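BDI-0842-like domain-containing protein (Parabacteroides distasonis, PDB 4JM1) is of unknown function but folds as a small alpha/beta domain resembling the prodomain of alpha-lytic protease. Local coordinates at residues V26-A31 and V62-A67; M39-F44 and K57-V62. One frame throughout, in Å; residues are numbered along the deposited sequence.

The chain shows how a parallel strand pair is built. From the N terminus it passes helix 3-9 and strand 16-19 before strand 24-29, helix 38-50 and strand 58-63 form a beta-alpha-beta unit within a mixed four-stranded sheet. Interaction 1 (26-31 with 62-67) closes the long loop by setting the two strands side by side; interaction 2 (39-44 with 57-62) closes a shorter loop within it, where the helix lies on the second strand. Val-62 belongs to both. Ile-27 binds the two together, its CD1 packing on Phe-44 CG at 3.4 Å.

Interaction 1 (V26-A31 and V62-A67); sequences VIAIDA and VDIKNA
Val-62 continues the parallel pairing of the two strands by giving its backbone N to Ile-27 O and taking the N of Ile-29 on its own O at 3.0 Å, the alternation by which one residue of a parallel pair straddles its neighbour. Its CG2 lies against Ala-28 CB at 3.7 Å, and Val-26 CG1 meets the same methyl, the two valines crossing at about a right angle. Asp-63 is the next bridge, paired with Ile-29, and here the strand ends. With CG anti to the backbone N (chi1 -172°), its carboxylate swings back to lie beside Ala-31 CB, and OD1 takes the N of Lys-65 from above the carboxylate plane at 2.9 Å, an Asx turn. Ile-64 carries the strand hydrogen bonding one step further, its N reaching Ile-29 O at 2.8 Å, tilted from the carbonyl plane; its CD1 touches Ala-28 CB at 3.6 Å and so extends the apolar patch of Val-62 and Ala-28. Lys-65, bent at chi3 and chi4, doubles back until NZ makes salt bridges to Asp-63 OD1, met on its syn lone pair, and to Asp-30 OD1 at 2.9 Å, approached almost head-on to the C-O bond; a further hydrogen bond joins NZ to Ala-31 O at 2.8 Å. Asp-30 is the centre of an inverse gamma turn, which probably helps bring its side chain and the following carbonyl to the same amine. On the far side of strand 24-29, Ala-28 bonds through its backbone to Glu-15 and Lys-16. The chemistry thus changes along the contact, from backbone bonds and methyl packing to a salt-bridge network where the strands give way to loops: the single ammonium probably offsets the repulsion between Asp-30 OD1 and Asp-63 OD1, 4.7 Å apart.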
loop_
_atom_site.group_PDB
_atom_site.type_symbol
_atom_site.label_atom_id
_atom_site.label_comp_id
_atom_site.label_asym_id
_atom_site.label_seq_id
_atom_site.Cartn_x
_atom_site.Cartn_y
_atom_site.Cartn_z
ATOM N N VAL A 26 -0.376 -2.233 2.138
ATOM C CA VAL A 26 0.423 -2.546 0.963
ATOM C C VAL A 26 -0.353 -2.142 -0.292
ATOM O O VAL A 26 -1.534 -2.521 -0.449
ATOM C CB VAL A 26 0.786 -4.026 0.888
ATOM C CG1 VAL A 26 1.623 -4.311 -0.372
ATOM C CG2 VAL A 26 1.535 -4.478 2.163
ATOM N N ILE A 27 0.294 -1.318 -1.114
ATOM C CA ILE A 27 -0.306 -0.755 -2.305
ATOM C C ILE A 27 0.531 -1.136 -3.524
ATOM O O ILE A 27 1.726 -0.833 -3.576
ATOM C CB ILE A 27 -0.472 0.768 -2.158
ATOM C CG1 ILE A 27 -1.391 1.066 -0.930
ATOM C CG2 ILE A 27 -1.037 1.373 -3.430
ATOM C CD1 ILE A 27 -1.544 2.508 -0.538
ATOM N N ALA A 28 -0.128 -1.775 -4.495
ATOM C CA ALA A 28 0.526 -2.260 -5.713
ATOM C C ALA A 28 0.215 -1.300 -6.862
ATOM O O ALA A 28 -0.952 -1.025 -7.151
ATOM C CB ALA A 28 0.059 -3.677 -6.049
ATOM N N ILE A 29 1.274 -0.819 -7.509
ATOM C CA ILE A 29 1.199 0.105 -8.634
ATOM C C ILE A 29 1.897 -0.477 -9.874
ATOM O O ILE A 29 2.691 -1.435 -9.790
ATOM C CB ILE A 29 1.841 1.495 -8.284
ATOM C CG1 ILE A 29 3.338 1.342 -7.973
ATOM C CG2 ILE A 29 1.096 2.143 -7.121
ATOM C CD1 ILE A 29 4.095 2.654 -8.035
ATOM N N ASP A 30 1.561 0.086 -11.041
ATOM C CA ASP A 30 2.237 -0.299 -12.272
ATOM C C ASP A 30 3.565 0.470 -12.388
ATOM O O ASP A 30 3.674 1.473 -13.098
ATOM C CB ASP A 30 1.332 -0.048 -13.481
ATOM C CG ASP A 30 1.872 -0.669 -14.756
ATOM O OD1 ASP A 30 2.781 -1.536 -14.699
ATOM O OD2 ASP A 30 1.364 -0.273 -15.831
ATOM N N ALA A 31 4.569 0.001 -11.661
ATOM C CA ALA A 31 5.817 0.732 -11.493
ATOM C C ALA A 31 6.735 0.579 -12.700
ATOM O O ALA A 31 6.889 -0.500 -13.237
ATOM C CB ALA A 31 6.539 0.249 -10.243
ATOM N N VAL A 62 4.504 -1.805 -3.624
ATOM C CA VAL A 62 5.026 -2.909 -4.395
ATOM C C VAL A 62 4.597 -2.763 -5.871
ATOM O O VAL A 62 3.710 -1.965 -6.205
ATOM C CB VAL A 62 4.502 -4.289 -3.823
ATOM C CG1 VAL A 62 4.987 -4.517 -2.364
ATOM C CG2 VAL A 62 2.992 -4.455 -3.961
ATOM N N ASP A 63 5.294 -3.497 -6.750
ATOM C CA ASP A 63 4.963 -3.509 -8.184
ATOM C C ASP A 63 3.899 -4.570 -8.411
ATOM O O ASP A 63 4.117 -5.741 -8.100
ATOM C CB ASP A 63 6.226 -3.782 -8.996
ATOM C CG ASP A 63 6.037 -3.619 -10.508
ATOM O OD1 ASP A 63 4.890 -3.576 -11.014
ATOM O OD2 ASP A 63 7.080 -3.510 -11.190
ATOM N N ILE A 64 2.763 -4.158 -8.984
ATOM C CA ILE A 64 1.696 -5.090 -9.359
ATOM C C ILE A 64 2.196 -6.257 -10.246
ATOM O O ILE A 64 1.646 -7.363 -10.205
ATOM C CB ILE A 64 0.537 -4.343 -10.086
ATOM C CG1 ILE A 64 -0.736 -5.201 -10.178
ATOM C CG2 ILE A 64 0.974 -3.840 -11.510
ATOM C CD1 ILE A 64 -1.451 -5.428 -8.834
ATOM N N LYS A 65 3.258 -6.007 -11.000
ATOM C CA LYS A 65 3.783 -7.005 -11.929
ATOM C C LYS A 65 4.570 -8.115 -11.257
ATOM O O LYS A 65 4.873 -9.130 -11.905
ATOM C CB LYS A 65 4.655 -6.351 -12.998
ATOM C CG LYS A 65 3.876 -5.380 -13.916
ATOM C CD LYS A 65 4.735 -4.768 -14.993
ATOM C CE LYS A 65 5.793 -3.807 -14.464
ATOM N NZ LYS A 65 5.188 -2.688 -13.627
ATOM N N ASN A 66 4.930 -7.968 -9.987
ATOM C CA ASN A 66 5.610 -9.095 -9.354
ATOM C C ASN A 66 5.177 -9.450 -7.943
ATOM O O ASN A 66 5.516 -10.521 -7.449
ATOM C CB ASN A 66 7.121 -8.921 -9.423
ATOM C CG ASN A 66 7.581 -7.685 -8.718
ATOM O OD1 ASN A 66 7.243 -7.481 -7.534
ATOM N ND2 ASN A 66 8.324 -6.846 -9.411
ATOM N N ALA A 67 4.341 -8.645 -7.332
ATOM C CA ALA A 67 3.862 -8.901 -5.995
ATOM C C ALA A 67 2.859 -10.050 -5.982
ATOM O O ALA A 67 2.052 -10.186 -6.919
ATOM C CB ALA A 67 3.222 -7.639 -5.441
#

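Interaction 2 (M39-F44 and K57-V62); sequences MLASQF and KGVLIV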
loop_
_atom_site.group_PDB
_atom_site.type_symbol
_atom_site.label_atom_id
_atom_site.label_comp_id
_atom_site.label_asym_id
_atom_site.label_seq_id
_atom_site.Cartn_x
_atom_site.Cartn_y
_atom_site.Cartn_z
HETATM N N MSE A 39 8.231 8.637 -1.477
HETATM C CA MSE A 39 7.349 9.815 -1.400
HETATM C C MSE A 39 5.876 9.447 -1.659
HETATM O O MSE A 39 4.961 9.950 -1.005
HETATM C CB MSE A 39 7.794 10.932 -2.338
HETATM C CG MSE A 39 9.136 11.515 -1.975
HETATM SE SE MSE A 39 9.740 13.035 -2.973
HETATM C CE MSE A 39 8.596 14.248 -1.981
ATOM N N LEU A 40 5.666 8.552 -2.607
ATOM C CA LEU A 40 4.331 8.015 -2.875
ATOM C C LEU A 40 3.778 7.300 -1.649
ATOM O O LEU A 40 2.622 7.534 -1.258
ATOM C CB LEU A 40 4.370 7.081 -4.089
ATOM C CG LEU A 40 3.040 6.430 -4.476
ATOM C CD1 LEU A 40 2.036 7.476 -4.978
ATOM C CD2 LEU A 40 3.285 5.306 -5.495
ATOM N N ALA A 41 4.612 6.493 -1.003
ATOM C CA ALA A 41 4.195 5.789 0.204
ATOM C C ALA A 41 3.750 6.762 1.279
ATOM O O ALA A 41 2.727 6.558 1.924
ATOM C CB ALA A 41 5.332 4.893 0.748
ATOM N N SER A 42 4.500 7.863 1.437
ATOM C CA SER A 42 4.161 8.831 2.476
ATOM C C SER A 42 2.854 9.552 2.150
ATOM O O SER A 42 2.040 9.821 3.044
ATOM C CB SER A 42 5.298 9.834 2.686
ATOM O OG SER A 42 4.912 10.802 3.646
ATOM N N GLN A 43 2.628 9.845 0.877
ATOM C CA GLN A 43 1.364 10.477 0.476
ATOM C C GLN A 43 0.162 9.562 0.725
ATOM O O GLN A 43 -0.880 10.020 1.214
ATOM C CB GLN A 43 1.417 10.922 -0.989
ATOM C CG GLN A 43 2.442 12.029 -1.254
ATOM C CD GLN A 43 1.972 13.355 -0.738
ATOM O OE1 GLN A 43 2.396 13.842 0.319
ATOM N NE2 GLN A 43 1.059 13.946 -1.475
ATOM N N PHE A 44 0.300 8.288 0.386
ATOM C CA PHE A 44 -0.746 7.336 0.661
ATOM C C PHE A 44 -0.997 7.185 2.173
ATOM O O PHE A 44 -2.138 7.067 2.625
ATOM C CB PHE A 44 -0.438 5.974 0.055
ATOM C CG PHE A 44 -0.983 5.777 -1.332
ATOM C CD1 PHE A 44 -2.355 5.778 -1.553
ATOM C CD2 PHE A 44 -0.137 5.504 -2.393
ATOM C CE1 PHE A 44 -2.879 5.573 -2.818
ATOM C CE2 PHE A 44 -0.647 5.281 -3.676
ATOM C CZ PHE A 44 -2.017 5.324 -3.891
ATOM N N LYS A 57 0.816 0.776 10.704
ATOM C CA LYS A 57 2.248 0.959 10.975
ATOM C C LYS A 57 2.953 1.713 9.869
ATOM O O LYS A 57 4.002 2.309 10.085
ATOM C CB LYS A 57 2.921 -0.392 11.181
ATOM C CG LYS A 57 2.482 -1.030 12.474
ATOM C CD LYS A 57 3.287 -2.252 12.770
ATOM C CE LYS A 57 2.815 -2.875 14.054
ATOM N NZ LYS A 57 3.315 -4.268 14.143
ATOM N N GLY A 58 2.376 1.679 8.664
ATOM C CA GLY A 58 2.995 2.358 7.558
ATOM C C GLY A 58 2.335 1.922 6.267
ATOM O O GLY A 58 1.397 1.128 6.292
ATOM N N VAL A 59 2.829 2.459 5.155
ATOM C CA VAL A 59 2.472 2.047 3.800
ATOM C C VAL A 59 3.710 1.482 3.119
ATOM O O VAL A 59 4.825 2.043 3.249
ATOM C CB VAL A 59 1.909 3.224 2.991
ATOM C CG1 VAL A 59 1.941 2.960 1.455
ATOM C CG2 VAL A 59 0.497 3.526 3.500
ATOM N N LEU A 60 3.489 0.388 2.385
ATOM C CA LEU A 60 4.497 -0.255 1.566
ATOM C C LEU A 60 4.005 -0.211 0.130
ATOM O O LEU A 60 2.856 -0.583 -0.131
ATOM C CB LEU A 60 4.769 -1.711 2.006
ATOM C CG LEU A 60 5.061 -1.858 3.498
ATOM C CD1 LEU A 60 5.051 -3.359 3.853
ATOM C CD2 LEU A 60 6.370 -1.152 3.908
ATOM N N ILE A 61 4.874 0.207 -0.794
ATOM C CA ILE A 61 4.586 0.155 -2.220
ATOM C C ILE A 61 5.268 -1.056 -2.834
ATOM O O ILE A 61 6.426 -1.325 -2.546
ATOM C CB ILE A 61 5.037 1.437 -2.962
ATOM C CG1 ILE A 61 4.517 2.702 -2.238
ATOM C CG2 ILE A 61 4.611 1.375 -4.469
ATOM C CD1 ILE A 61 3.007 2.928 -2.230
ATOM N N VAL A 62 4.504 -1.805 -3.624
ATOM C CA VAL A 62 5.026 -2.909 -4.395
ATOM C C VAL A 62 4.597 -2.763 -5.871
ATOM O O VAL A 62 3.710 -1.965 -6.205
ATOM C CB VAL A 62 4.502 -4.289 -3.823
ATOM C CG1 VAL A 62 4.987 -4.517 -2.364
ATOM C CG2 VAL A 62 2.992 -4.455 -3.961
#
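Ala-41 presents the low point of the helix to strand 58-63, and two branched side chains of the strand, Val-59 and Ile-61, fit round it. Its CB lies 3.8 Å from Ile-61 CG1, while Val-59 CG1 comes up to Ala-41 CA, also at 3.8 Å; a methyl as small as this probably helps the axes of the short segments approach to 7.5 Å. Ile-61 is the longer bump. Its CG1 lies anti to the carbonyl carbon (chi1 -50°), and with the bend at chi2 this carries CD1 into the hollow between Leu-40, Ala-41 and Phe-44: CD1 is 4.0 Å from Leu-40 CD2 and 4.1 Å from Phe-44 CD2, meeting the ring obliquely. Leu-40 and Phe-44, one helical turn apart, both cross Ile-61 at about a right angle. Val-59 fills the next hollow along, its CB 3.6 Å from Ala-41 O and its CG1 4.1 Å from Phe-44 CB. Replacing Val-59 by an alanine would probably open a gap beside Ala-41 and Phe-44 CB, leaving that part of the helix less firmly seated on the strand. The axes of 39-44 and 58-62 make 137° in their N-to-C directions, a slanted, roughly antiparallel course that fits the return leg of a beta-alpha-beta crossover. Beyond the contact, the Phe-44 side chain also touches Tyr-5 and Ile-9 of helix 3-9, and Ala-82 of strand 78-83 touches Ala-41. Contacts between helix and strand here are apolar, apart from carbon atoms lying against the carbonyl oxygens of Ala-41 and Val-59, so fit of shape and burial of hydrocarbon, rather than directed bonds, are likely to hold the helix to the sheet.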